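PDB 5A9D: solute carrier family 15 member 1 from Mus musculus, which probably couples the uptake of di- and tripeptides across the small-intestinal membrane to protons, and is represented here by its extracellular domain. Local coordinates for residues Q4-V9 and F37-I42; G13-T18 and I50-S55; V19-N24 and D43-I48; G95-R100 and S163-V168; K155-D160 and V179-D184. All coordinates share one frame; numbering follows the deposited sequence.

Contact 1 (Q4-V9 and F37-I42); sequences QVQIKV and FMTFDI
F37 lays one face of its ring over the aliphatic start of K8, a CH-pi contact with K8 CB 4.0 Å from the ring centroid. Its own CB lies 3.8 Å from Q6 OE1, an oxygen whose stronger partner is R70 on the next strand. M38 forms a hydrogen-bonded antiparallel pair with I7: M38 N donates to I7 O and I7 N to M38 O, both at 2.8 Å. A bend at the thioether (chi3 -78°) swings M38 CE to within 3.9 Å of V9 CG2, a reach that suits an unbranched, flexible residue. T39 sits on the other face of the sheet with Q4 and Q6. Its CG2 presses against the Q4 amide, 3.3 Å from OE1, while its OG1 runs beside Q6 CG. F40 pairs with V5, V5 N donating to F40 O at 2.8 Å. The F40 ring meets I7 CD1 and stacks on F21. Past the strand, I42 CD1 closes over V5 CG2. One face, carrying V5, I7, M38 and F40, is thus apolar and suited to the interior of the sandwich. The other bears Q4, Q6 and T39, where Q6 NE2 donates to Q4 OE1 within both amide planes, so that face carries a polar amide pair, tied on through Q6 to R70.

Contact 2 (G13-T18 and I50-S55); sequences GNNNMT and ISSSGS
At one end of an antiparallel sheet in this immunoglobulin-like fold, strands 17-21 and 49-52 pair through T18 and S51 before parting into loops. T18 N donates to S51 O and S51 N to T18 O, both at 2.9 Å. M17 and S52 form the adjoining non-hydrogen-bonded pair. The M17 chain is extended at chi2 but turns at its sulfur (chi3 78°), which carries CE to 3.5 Å from I50 CG2, while M17 CG brushes S52 OG at 3.3 Å. Farther out, S53 N makes a nearly straight bond (171°) to N16 O, 3.2 Å long, so the ladder outlasts the regular strand. S52 OG gives N15 OD1 a weak bond of 3.3 Å. A water accepts from N16 N at 3.0 Å and also lies within bonding range of S53 OG. On the opposite face from M17, T18 OG1 bonds T27 of the neighbouring strand. Methionine and isoleucine suit the buried side, where they lean toward V75. The small hydroxyls and amides at the loop end imply a junction held by backbone bonds and trimmed by weaker polar contacts and water.

Contact 3 (V19-N24 and D43-I48); sequences VHFPGN and DKLTSI
P22 wedges its ring among backbone carbonyls of the 43-48 loop, and no hydrogen bond joins the two segments. P22 CG lies 3.4 Å from K44 O and 3.7 Å from S47 O, while P22 CD rests 4.1 Å from L45 CD1, the two side chains crossing at about a right angle. Having no N-H to donate, proline meets these oxygens with its ring carbons alone. L45 CD1 also comes to the edge of the F21 ring, near its plane. L45 is at the centre of an inverse gamma turn, and its branched end reaches inward to touch V5, I7 and F40. I48 touches V19 and F21, two residues apart on the strand. With its CG1 beside the backbone N (chi1 -60°), this branch approaches F21 CD1 at 4.0 Å, and its CG2, anti to that nitrogen, meets V19 CG1 at 3.5 Å. V19 CG1 lies over one face of the F21 ring, toward the rim. I48 CA also offers its hydrogen to H20 O, 3.5 Å away. Beta-branched and aromatic residues fill this buried side well, whereas P22 stays exposed. Strands 17-21 and 24-28 form a beta hairpin joined by a type II turn from F21 to N24, with N24 N bonded to F21 O at 3.1 Å and F21 N to N24 O; proline takes the second position and G23, its phi positive, the third, as suits this turn.

Contact 4 (G95-R100 and S163-V168); sequences GENGIR and SAYTYV
R100 NE donates to T166 OG1 at 2.8 Å (162°), with the hydroxyl oxygen lying near the guanidinium plane, at its edge. The same oxygen is hydrogen-bonded to D184, so T166 links the arginine to an acid. Arginine suits the place because its chain, extended from CG to NE, carries the group past T166 to the second subunit, where NH1 forms a salt bridge with D86 and NH2 bonds T72. A leucine in its place would remove these nitrogens and would probably leave T166 OG1 without that donor and D86 of the second subunit without its ionic mate. At the other end, N97 OD1 accepts from S163 N at 2.9 Å, in the carbonyl plane of the amide. Between these lies a parallel ladder, G98 N to S163 O, Y165 N to G98 O, R100 N to Y165 O and Y167 N to R100 O, at 2.8 to 3.0 Å. G98 and A164 pair closely, their CA atoms 4.4 Å apart, as two small residues can. On the face of I99 and Y165, I99 CG2 lies over one face of the Y167 ring, 4.2 Å from CD1, while N97 CB and I99 CG1 come to the edge of the Y165 ring. Apolar packing thus fills one side of the strand pair, and the other carries a buried, bonded charge that probably helps tie the subunits together.

Contact 5 (K155-D160 and V179-D184); sequences KSSNLD and VKEFED
E181 stretches toward S157 because its CG stands beside the backbone N (chi1 -54°) and the chain beyond is extended, while S157 holds its OG between its own N and carbonyl carbon (chi1 64°), facing the acid. S157 OG donates to the syn lone pair of E181 OE1, 2.8 Å away. S157 N makes a weak bond to E181 OE2 at 3.3 Å, bent at 121°. S157 thus grips the carboxylate unequally, firmly at OE1 and weakly at OE2, where a water adds a contact. That water lies 2.9 Å from both E181 OE2 and K155 O, spanning the gap between loop and strand. Next door S156 OG bonds S157 O at 3.0 Å and K137 N. An alanine in place of this glutamate would end short of the loop and would probably leave S157 OG without its acceptor, the loop losing its main side-chain tie to the strand. Farther along, D160 OD2 and E183 OE1, on exposed residues, approach to 4.4 Å with like charges, where solvent would probably soften any repulsion. Serine and glutamate suit this surface seam: the loop is held to the outermost strand mostly by polar groups and water.

How the contacts relate
Contacts 1 to 3 lie on one side of the chain's centre and contacts 4 and 5 on the other, with about 25 Å between the centres of contacts 1 and 4. Contact 4 is the most buried, and contact 5, a surface seam only 7 Å from it between centres, flanks it through neighbouring strands 164-171 and 177-184. Contacts 1 and 3 meet through F40 and F21, sharing an apolar interior, whereas contacts 2 and 3 both use strand 17-21. Strand ladders dominate contacts 1 and 4, one antiparallel and one parallel; contact 3 is purely packing, and contact 5 almost purely polar. Contacts 1, 4 and 5 also touch the second subunit.

Contact 1 (Q4-V9 and F37-I42)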
# COMPACT_ATOMS: atom_id res chain seq x y z
N GLN A 4 -0.20 -10.89 -14.70
CA GLN A 4 0.20 -9.67 -15.40
C GLN A 4 0.51 -8.49 -14.45
O GLN A 4 -0.11 -8.32 -13.39
CB GLN A 4 -0.77 -9.26 -16.53
CG GLN A 4 -2.08 -8.60 -16.09
CD GLN A 4 -2.99 -8.17 -17.23
OE1 GLN A 4 -3.49 -7.03 -17.28
NE2 GLN A 4 -3.21 -9.06 -18.20
N VAL A 5 1.53 -7.74 -14.81
CA VAL A 5 2.03 -6.59 -14.06
C VAL A 5 1.69 -5.35 -14.91
O VAL A 5 1.95 -5.35 -16.12
CB VAL A 5 3.56 -6.77 -13.81
CG1 VAL A 5 4.22 -5.45 -13.40
CG2 VAL A 5 3.80 -7.84 -12.74
N GLN A 6 1.03 -4.36 -14.31
CA GLN A 6 0.70 -3.12 -15.03
C GLN A 6 1.61 -2.03 -14.51
O GLN A 6 1.79 -1.87 -13.30
CB GLN A 6 -0.77 -2.75 -14.89
CG GLN A 6 -1.72 -3.56 -15.80
CD GLN A 6 -3.19 -3.20 -15.60
OE1 GLN A 6 -3.52 -2.10 -15.19
NE2 GLN A 6 -4.11 -4.13 -15.85
N ILE A 7 2.27 -1.31 -15.44
CA ILE A 7 3.21 -0.24 -15.12
C ILE A 7 2.92 1.01 -15.94
O ILE A 7 2.88 0.97 -17.17
CB ILE A 7 4.70 -0.69 -15.32
CG1 ILE A 7 5.00 -2.03 -14.60
CG2 ILE A 7 5.68 0.43 -14.87
CD1 ILE A 7 6.31 -2.76 -15.02
N LYS A 8 2.83 2.14 -15.25
CA LYS A 8 2.68 3.48 -15.83
C LYS A 8 3.98 4.19 -15.46
O LYS A 8 4.50 3.97 -14.38
CB LYS A 8 1.48 4.19 -15.18
CG LYS A 8 1.31 5.67 -15.50
CD LYS A 8 0.75 6.31 -14.26
CE LYS A 8 -0.57 6.97 -14.48
NZ LYS A 8 -1.23 7.21 -13.19
N VAL A 9 4.52 4.99 -16.36
CA VAL A 9 5.76 5.72 -16.06
C VAL A 9 5.41 7.20 -15.90
O VAL A 9 4.68 7.73 -16.72
CB VAL A 9 6.87 5.52 -17.12
CG1 VAL A 9 8.19 6.22 -16.71
CG2 VAL A 9 7.09 4.03 -17.40
N PHE A 37 -1.42 2.25 -18.59
CA PHE A 37 -0.61 1.32 -17.86
C PHE A 37 -0.19 0.32 -18.94
O PHE A 37 -1.04 -0.14 -19.70
CB PHE A 37 -1.45 0.60 -16.79
CG PHE A 37 -1.63 1.40 -15.51
CD1 PHE A 37 -0.65 1.37 -14.51
CD2 PHE A 37 -2.77 2.17 -15.30
CE1 PHE A 37 -0.80 2.13 -13.35
CE2 PHE A 37 -2.92 2.91 -14.12
CZ PHE A 37 -1.94 2.88 -13.15
N MET A 38 1.10 0.05 -19.07
CA MET A 38 1.57 -0.98 -19.99
C MET A 38 1.49 -2.31 -19.23
O MET A 38 1.74 -2.32 -18.02
CB MET A 38 2.99 -0.67 -20.42
CG MET A 38 3.06 0.56 -21.30
SD MET A 38 4.73 1.20 -21.35
CE MET A 38 4.82 2.02 -19.78
N THR A 39 1.10 -3.39 -19.90
CA THR A 39 0.93 -4.71 -19.30
C THR A 39 2.04 -5.69 -19.70
O THR A 39 2.40 -5.74 -20.86
CB THR A 39 -0.46 -5.24 -19.68
OG1 THR A 39 -1.46 -4.29 -19.31
CG2 THR A 39 -0.77 -6.56 -19.04
N PHE A 40 2.55 -6.48 -18.75
CA PHE A 40 3.62 -7.47 -18.99
C PHE A 40 3.37 -8.74 -18.23
O PHE A 40 2.77 -8.69 -17.16
CB PHE A 40 4.97 -6.90 -18.49
CG PHE A 40 5.36 -5.56 -19.06
CD1 PHE A 40 6.07 -5.47 -20.25
CD2 PHE A 40 5.01 -4.38 -18.40
CE1 PHE A 40 6.44 -4.23 -20.78
CE2 PHE A 40 5.36 -3.12 -18.95
CZ PHE A 40 6.06 -3.06 -20.14
N ASP A 41 3.89 -9.87 -18.74
CA ASP A 41 3.87 -11.15 -18.01
C ASP A 41 5.11 -11.05 -17.13
O ASP A 41 6.19 -10.70 -17.64
CB ASP A 41 4.01 -12.34 -18.97
CG ASP A 41 2.82 -12.55 -19.88
OD1 ASP A 41 1.67 -12.46 -19.40
OD2 ASP A 41 3.04 -12.87 -21.07
N ILE A 42 4.94 -11.29 -15.80
CA ILE A 42 5.98 -11.19 -14.78
C ILE A 42 7.28 -11.93 -15.19
O ILE A 42 8.37 -11.39 -14.99
CB ILE A 42 5.48 -11.60 -13.35
CG1 ILE A 42 6.50 -11.25 -12.24
CG2 ILE A 42 5.05 -13.08 -13.23
CD1 ILE A 42 6.60 -9.87 -11.85

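Contact 2 (G13-T18 and I50-S55)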
# COMPACT_ATOMS: atom_id res chain seq x y z
N GLY A 13 11.28 14.48 -13.28
CA GLY A 13 12.56 15.19 -13.36
C GLY A 13 12.46 16.39 -14.29
O GLY A 13 11.36 16.78 -14.66
N ASN A 14 13.60 16.97 -14.68
CA ASN A 14 13.65 18.16 -15.54
C ASN A 14 14.16 17.89 -16.99
O ASN A 14 14.52 18.82 -17.70
CB ASN A 14 14.48 19.27 -14.87
CG ASN A 14 15.91 18.89 -14.59
OD1 ASN A 14 16.46 17.93 -15.15
ND2 ASN A 14 16.55 19.64 -13.70
N ASN A 15 14.21 16.61 -17.40
CA ASN A 15 14.69 16.29 -18.75
C ASN A 15 13.96 15.05 -19.32
O ASN A 15 13.16 14.42 -18.63
CB ASN A 15 16.25 16.11 -18.75
CG ASN A 15 16.80 14.88 -18.04
OD1 ASN A 15 16.10 14.11 -17.36
ND2 ASN A 15 18.10 14.68 -18.15
N ASN A 16 14.27 14.71 -20.58
CA ASN A 16 13.74 13.52 -21.24
C ASN A 16 14.34 12.28 -20.60
O ASN A 16 15.54 12.23 -20.38
CB ASN A 16 14.10 13.53 -22.72
CG ASN A 16 13.33 14.53 -23.55
OD1 ASN A 16 12.34 15.12 -23.13
ND2 ASN A 16 13.81 14.76 -24.75
N MET A 17 13.51 11.27 -20.31
CA MET A 17 14.00 10.02 -19.75
C MET A 17 13.40 8.88 -20.49
O MET A 17 12.27 8.99 -20.99
CB MET A 17 13.69 9.93 -18.25
CG MET A 17 14.57 10.84 -17.44
SD MET A 17 14.32 10.62 -15.69
CE MET A 17 15.27 9.11 -15.45
N THR A 18 14.13 7.78 -20.55
CA THR A 18 13.71 6.58 -21.24
C THR A 18 13.68 5.37 -20.28
O THR A 18 14.62 5.15 -19.51
CB THR A 18 14.66 6.28 -22.43
OG1 THR A 18 14.71 7.41 -23.32
CG2 THR A 18 14.25 5.06 -23.20
N ILE A 50 16.71 2.27 -17.11
CA ILE A 50 16.29 3.67 -17.16
C ILE A 50 17.50 4.50 -17.51
O ILE A 50 18.58 4.31 -16.94
CB ILE A 50 15.67 4.10 -15.80
CG1 ILE A 50 14.42 3.26 -15.45
CG2 ILE A 50 15.36 5.60 -15.77
CD1 ILE A 50 14.03 3.35 -14.01
N SER A 51 17.32 5.41 -18.46
CA SER A 51 18.37 6.32 -18.89
C SER A 51 17.85 7.75 -19.04
O SER A 51 16.63 7.96 -19.09
CB SER A 51 19.01 5.82 -20.19
OG SER A 51 18.11 5.83 -21.29
N SER A 52 18.78 8.72 -19.11
CA SER A 52 18.50 10.14 -19.29
C SER A 52 19.22 10.64 -20.51
O SER A 52 20.34 10.19 -20.80
CB SER A 52 18.96 10.94 -18.08
OG SER A 52 17.88 11.31 -17.24
N SER A 53 18.61 11.61 -21.20
CA SER A 53 19.21 12.27 -22.36
C SER A 53 20.53 12.96 -21.94
O SER A 53 20.58 13.58 -20.86
CB SER A 53 18.23 13.27 -22.96
OG SER A 53 17.61 14.06 -21.96
N GLY A 54 21.57 12.78 -22.74
CA GLY A 54 22.90 13.34 -22.49
C GLY A 54 23.72 12.55 -21.49
O GLY A 54 24.88 12.21 -21.77
N SER A 55 23.13 12.27 -20.29
CA SER A 55 23.74 11.53 -19.19
C SER A 55 23.99 10.05 -19.56
O SER A 55 23.02 9.33 -19.79
CB SER A 55 22.89 11.64 -17.93
OG SER A 55 23.49 10.98 -16.83
O HOH W 1 15.80 16.79 -22.01

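Contact 3 (V19-N24 and D43-I48)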
# COMPACT_ATOMS: atom_id res chain seq x y z
N VAL A 19 12.61 4.58 -20.37
CA VAL A 19 12.47 3.33 -19.64
C VAL A 19 12.45 2.25 -20.70
O VAL A 19 11.59 2.25 -21.59
CB VAL A 19 11.20 3.29 -18.77
CG1 VAL A 19 11.11 1.95 -18.05
CG2 VAL A 19 11.21 4.44 -17.75
N HIS A 20 13.42 1.34 -20.61
CA HIS A 20 13.57 0.23 -21.55
C HIS A 20 12.99 -1.01 -20.93
O HIS A 20 13.53 -1.55 -19.96
CB HIS A 20 15.05 -0.01 -21.94
CG HIS A 20 15.76 1.20 -22.46
ND1 HIS A 20 15.88 1.42 -23.82
CD2 HIS A 20 16.40 2.19 -21.80
CE1 HIS A 20 16.58 2.54 -23.94
NE2 HIS A 20 16.92 3.04 -22.75
N PHE A 21 11.86 -1.43 -21.45
CA PHE A 21 11.17 -2.63 -21.01
C PHE A 21 11.54 -3.69 -22.04
O PHE A 21 11.95 -3.33 -23.14
CB PHE A 21 9.65 -2.40 -21.06
CG PHE A 21 9.11 -1.39 -20.08
CD1 PHE A 21 8.87 -1.75 -18.75
CD2 PHE A 21 8.75 -0.11 -20.50
CE1 PHE A 21 8.30 -0.83 -17.85
CE2 PHE A 21 8.21 0.81 -19.61
CZ PHE A 21 7.96 0.43 -18.29
N PRO A 22 11.42 -5.00 -21.76
CA PRO A 22 11.78 -5.98 -22.80
C PRO A 22 10.86 -5.85 -24.03
O PRO A 22 9.64 -5.84 -23.92
CB PRO A 22 11.68 -7.33 -22.08
CG PRO A 22 11.75 -6.98 -20.61
CD PRO A 22 11.00 -5.67 -20.52
N GLY A 23 11.49 -5.59 -25.17
CA GLY A 23 10.83 -5.40 -26.45
C GLY A 23 10.25 -4.02 -26.72
O GLY A 23 9.77 -3.78 -27.84
N ASN A 24 10.24 -3.10 -25.71
CA ASN A 24 9.66 -1.77 -25.93
C ASN A 24 10.27 -0.67 -25.01
O ASN A 24 10.40 -0.85 -23.79
CB ASN A 24 8.11 -1.82 -25.89
CG ASN A 24 7.38 -1.16 -24.77
OD1 ASN A 24 7.38 -1.61 -23.62
ND2 ASN A 24 6.62 -0.13 -25.12
N ASP A 43 7.16 -13.15 -15.77
CA ASP A 43 8.30 -13.98 -16.19
C ASP A 43 9.07 -13.35 -17.35
O ASP A 43 10.25 -13.67 -17.53
CB ASP A 43 7.82 -15.40 -16.59
CG ASP A 43 7.19 -15.50 -17.97
OD1 ASP A 43 6.05 -15.02 -18.13
OD2 ASP A 43 7.85 -16.04 -18.89
N LYS A 44 8.40 -12.50 -18.16
CA LYS A 44 8.96 -11.80 -19.32
C LYS A 44 9.53 -10.45 -18.96
O LYS A 44 10.16 -9.82 -19.79
CB LYS A 44 7.93 -11.69 -20.47
CG LYS A 44 7.60 -13.04 -21.11
CD LYS A 44 6.49 -12.91 -22.14
CE LYS A 44 6.16 -14.24 -22.77
NZ LYS A 44 5.03 -14.14 -23.72
N LEU A 45 9.34 -10.00 -17.70
CA LEU A 45 9.85 -8.73 -17.18
C LEU A 45 11.20 -9.04 -16.57
O LEU A 45 11.38 -8.95 -15.35
CB LEU A 45 8.84 -8.16 -16.15
CG LEU A 45 8.75 -6.65 -15.95
CD1 LEU A 45 8.56 -5.88 -17.28
CD2 LEU A 45 7.63 -6.31 -14.99
N THR A 46 12.14 -9.45 -17.44
CA THR A 46 13.52 -9.90 -17.15
C THR A 46 14.35 -8.81 -16.47
O THR A 46 15.02 -9.09 -15.47
CB THR A 46 14.16 -10.44 -18.45
OG1 THR A 46 13.32 -11.47 -18.97
CG2 THR A 46 15.57 -11.00 -18.24
N SER A 47 14.33 -7.59 -17.04
CA SER A 47 15.03 -6.42 -16.52
C SER A 47 14.38 -5.15 -17.07
O SER A 47 13.71 -5.19 -18.10
CB SER A 47 16.52 -6.46 -16.84
OG SER A 47 16.80 -6.11 -18.18
N ILE A 48 14.57 -4.04 -16.36
CA ILE A 48 14.07 -2.73 -16.76
C ILE A 48 15.22 -1.76 -16.56
O ILE A 48 15.75 -1.67 -15.45
CB ILE A 48 12.78 -2.31 -15.98
CG1 ILE A 48 11.62 -3.30 -16.22
CG2 ILE A 48 12.35 -0.88 -16.39
CD1 ILE A 48 10.42 -3.15 -15.26

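Contact 4 (G95-R100 and S163-V168)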
# COMPACT_ATOMS: atom_id res chain seq x y z
N GLY A 95 -19.52 -9.24 -4.41
CA GLY A 95 -19.60 -10.56 -3.79
C GLY A 95 -18.32 -11.33 -3.64
O GLY A 95 -18.30 -12.35 -2.94
N GLU A 96 -17.23 -10.87 -4.29
CA GLU A 96 -15.93 -11.53 -4.15
C GLU A 96 -15.34 -11.33 -2.76
O GLU A 96 -15.64 -10.34 -2.08
CB GLU A 96 -14.94 -11.08 -5.23
CG GLU A 96 -15.26 -11.67 -6.59
CD GLU A 96 -14.20 -11.39 -7.64
OE1 GLU A 96 -13.79 -10.22 -7.78
OE2 GLU A 96 -13.78 -12.35 -8.32
N ASN A 97 -14.52 -12.28 -2.32
CA ASN A 97 -13.92 -12.28 -1.01
C ASN A 97 -12.47 -11.90 -1.13
O ASN A 97 -11.75 -12.46 -1.95
CB ASN A 97 -14.08 -13.68 -0.36
CG ASN A 97 -15.55 -14.08 -0.27
OD1 ASN A 97 -16.36 -13.46 0.43
ND2 ASN A 97 -15.96 -15.01 -1.11
N GLY A 98 -12.05 -10.94 -0.31
CA GLY A 98 -10.67 -10.50 -0.24
C GLY A 98 -9.91 -11.43 0.68
O GLY A 98 -10.36 -11.69 1.79
N ILE A 99 -8.78 -11.96 0.22
CA ILE A 99 -7.96 -12.83 1.05
C ILE A 99 -6.52 -12.31 1.04
O ILE A 99 -5.96 -12.04 -0.01
CB ILE A 99 -8.04 -14.33 0.62
CG1 ILE A 99 -9.47 -14.89 0.75
CG2 ILE A 99 -7.02 -15.22 1.39
CD1 ILE A 99 -9.69 -16.26 0.03
N ARG A 100 -5.92 -12.20 2.23
CA ARG A 100 -4.51 -11.85 2.34
C ARG A 100 -3.85 -12.91 3.24
O ARG A 100 -4.54 -13.60 3.99
CB ARG A 100 -4.29 -10.42 2.87
CG ARG A 100 -4.68 -10.28 4.33
CD ARG A 100 -4.20 -8.97 4.88
NE ARG A 100 -4.74 -8.80 6.22
CZ ARG A 100 -4.74 -7.65 6.88
NH1 ARG A 100 -4.19 -6.57 6.34
NH2 ARG A 100 -5.30 -7.57 8.08
N SER A 163 -16.89 -10.99 1.78
CA SER A 163 -16.10 -10.96 3.01
C SER A 163 -14.60 -10.68 2.77
O SER A 163 -14.16 -10.41 1.64
CB SER A 163 -16.30 -12.26 3.79
OG SER A 163 -17.67 -12.49 4.04
N ALA A 164 -13.85 -10.61 3.86
CA ALA A 164 -12.40 -10.41 3.79
C ALA A 164 -11.81 -11.26 4.89
O ALA A 164 -12.38 -11.34 5.97
CB ALA A 164 -12.04 -8.96 3.97
N TYR A 165 -10.72 -11.96 4.58
CA TYR A 165 -10.06 -12.87 5.51
C TYR A 165 -8.56 -12.71 5.47
O TYR A 165 -7.99 -12.36 4.43
CB TYR A 165 -10.41 -14.35 5.20
CG TYR A 165 -11.89 -14.65 5.14
CD1 TYR A 165 -12.60 -14.99 6.29
CD2 TYR A 165 -12.59 -14.60 3.93
CE1 TYR A 165 -13.97 -15.25 6.24
CE2 TYR A 165 -13.94 -14.88 3.87
CZ TYR A 165 -14.63 -15.20 5.03
OH TYR A 165 -15.97 -15.47 4.95
N THR A 166 -7.92 -13.01 6.60
CA THR A 166 -6.48 -13.03 6.78
C THR A 166 -6.15 -14.46 7.16
O THR A 166 -6.69 -15.00 8.12
CB THR A 166 -6.04 -12.05 7.87
OG1 THR A 166 -6.30 -10.73 7.43
CG2 THR A 166 -4.55 -12.13 8.15
N TYR A 167 -5.32 -15.08 6.36
CA TYR A 167 -4.88 -16.45 6.59
C TYR A 167 -3.47 -16.38 7.16
O TYR A 167 -2.57 -15.84 6.52
CB TYR A 167 -4.96 -17.21 5.25
CG TYR A 167 -6.36 -17.64 4.85
CD1 TYR A 167 -7.48 -16.89 5.23
CD2 TYR A 167 -6.58 -18.82 4.16
CE1 TYR A 167 -8.78 -17.33 4.93
CE2 TYR A 167 -7.88 -19.27 3.86
CZ TYR A 167 -8.97 -18.51 4.24
OH TYR A 167 -10.24 -18.94 3.92
N VAL A 168 -3.31 -16.79 8.43
CA VAL A 168 -2.01 -16.72 9.12
C VAL A 168 -1.31 -18.07 8.98
O VAL A 168 -1.83 -19.07 9.43
CB VAL A 168 -2.14 -16.27 10.61
CG1 VAL A 168 -0.81 -16.36 11.34
CG2 VAL A 168 -2.70 -14.85 10.72

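Contact 5 (K155-D160 and V179-D184)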
# COMPACT_ATOMS: atom_id res chain seq x y z
N LYS A 155 -6.97 -25.98 1.79
CA LYS A 155 -8.29 -25.58 1.34
C LYS A 155 -8.80 -24.46 2.23
O LYS A 155 -8.69 -24.53 3.46
CB LYS A 155 -9.28 -26.78 1.38
CG LYS A 155 -9.17 -27.71 0.18
CD LYS A 155 -10.25 -28.80 0.19
CE LYS A 155 -9.88 -30.02 0.99
NZ LYS A 155 -10.99 -31.02 1.03
N SER A 156 -9.38 -23.43 1.61
CA SER A 156 -9.98 -22.33 2.35
C SER A 156 -11.32 -22.83 2.88
O SER A 156 -11.82 -23.85 2.39
CB SER A 156 -10.20 -21.13 1.44
OG SER A 156 -11.38 -21.25 0.66
N SER A 157 -11.92 -22.13 3.86
CA SER A 157 -13.24 -22.52 4.30
C SER A 157 -14.28 -22.06 3.24
O SER A 157 -13.91 -21.47 2.21
CB SER A 157 -13.54 -21.94 5.68
OG SER A 157 -13.58 -20.52 5.63
N ASN A 158 -15.57 -22.32 3.50
CA ASN A 158 -16.63 -21.90 2.60
C ASN A 158 -16.84 -20.40 2.67
O ASN A 158 -17.70 -19.92 3.40
CB ASN A 158 -17.93 -22.66 2.87
CG ASN A 158 -19.02 -22.45 1.82
OD1 ASN A 158 -20.08 -23.07 1.86
ND2 ASN A 158 -18.79 -21.57 0.85
N LEU A 159 -16.04 -19.68 1.87
CA LEU A 159 -16.01 -18.24 1.67
C LEU A 159 -17.43 -17.69 1.51
O LEU A 159 -18.12 -18.07 0.55
CB LEU A 159 -15.25 -17.98 0.35
CG LEU A 159 -13.78 -17.52 0.36
CD1 LEU A 159 -12.93 -18.29 1.36
CD2 LEU A 159 -13.20 -17.58 -1.05
N ASP A 160 -17.86 -16.81 2.44
CA ASP A 160 -19.18 -16.17 2.37
C ASP A 160 -19.26 -15.20 1.15
O ASP A 160 -18.60 -15.44 0.15
CB ASP A 160 -19.53 -15.48 3.70
CG ASP A 160 -19.66 -16.42 4.90
OD1 ASP A 160 -20.26 -17.52 4.75
OD2 ASP A 160 -19.21 -16.03 6.01
N VAL A 179 -2.49 -23.35 8.79
CA VAL A 179 -3.07 -22.06 8.49
C VAL A 179 -4.26 -21.76 9.42
O VAL A 179 -5.18 -22.55 9.50
CB VAL A 179 -3.45 -21.94 6.98
CG1 VAL A 179 -3.95 -20.53 6.65
CG2 VAL A 179 -2.26 -22.29 6.07
N LYS A 180 -4.24 -20.58 10.08
CA LYS A 180 -5.36 -20.13 10.90
C LYS A 180 -6.08 -19.00 10.16
O LYS A 180 -5.45 -18.04 9.73
CB LYS A 180 -4.89 -19.69 12.31
CG LYS A 180 -6.08 -19.40 13.24
CD LYS A 180 -5.76 -19.59 14.71
CE LYS A 180 -6.93 -19.24 15.59
NZ LYS A 180 -6.55 -19.30 17.02
N GLU A 181 -7.39 -19.11 10.02
CA GLU A 181 -8.20 -18.12 9.30
C GLU A 181 -8.83 -17.10 10.24
O GLU A 181 -9.40 -17.47 11.26
CB GLU A 181 -9.33 -18.81 8.51
CG GLU A 181 -8.85 -19.91 7.59
CD GLU A 181 -9.93 -20.59 6.80
OE1 GLU A 181 -11.06 -20.05 6.76
OE2 GLU A 181 -9.66 -21.68 6.24
N PHE A 182 -8.80 -15.84 9.85
CA PHE A 182 -9.41 -14.77 10.64
C PHE A 182 -10.31 -13.98 9.72
O PHE A 182 -9.91 -13.67 8.60
CB PHE A 182 -8.32 -13.84 11.23
CG PHE A 182 -7.44 -14.51 12.25
CD1 PHE A 182 -7.80 -14.54 13.59
CD2 PHE A 182 -6.24 -15.12 11.87
CE1 PHE A 182 -6.99 -15.18 14.53
CE2 PHE A 182 -5.44 -15.77 12.82
CZ PHE A 182 -5.82 -15.80 14.14
N GLU A 183 -11.50 -13.65 10.16
CA GLU A 183 -12.33 -12.82 9.31
C GLU A 183 -11.98 -11.37 9.61
O GLU A 183 -11.74 -11.02 10.77
CB GLU A 183 -13.83 -13.05 9.58
CG GLU A 183 -14.68 -12.59 8.40
CD GLU A 183 -16.18 -12.88 8.43
OE1 GLU A 183 -16.57 -13.97 8.90
OE2 GLU A 183 -16.95 -12.03 7.94
N ASP A 184 -11.87 -10.55 8.59
CA ASP A 184 -11.63 -9.13 8.81
C ASP A 184 -12.88 -8.43 8.32
O ASP A 184 -13.62 -9.01 7.51
CB ASP A 184 -10.49 -8.62 7.91
CG ASP A 184 -9.16 -9.30 8.05
OD1 ASP A 184 -8.59 -9.26 9.15
OD2 ASP A 184 -8.63 -9.76 7.03
O HOH W 2 -7.24 -22.61 5.02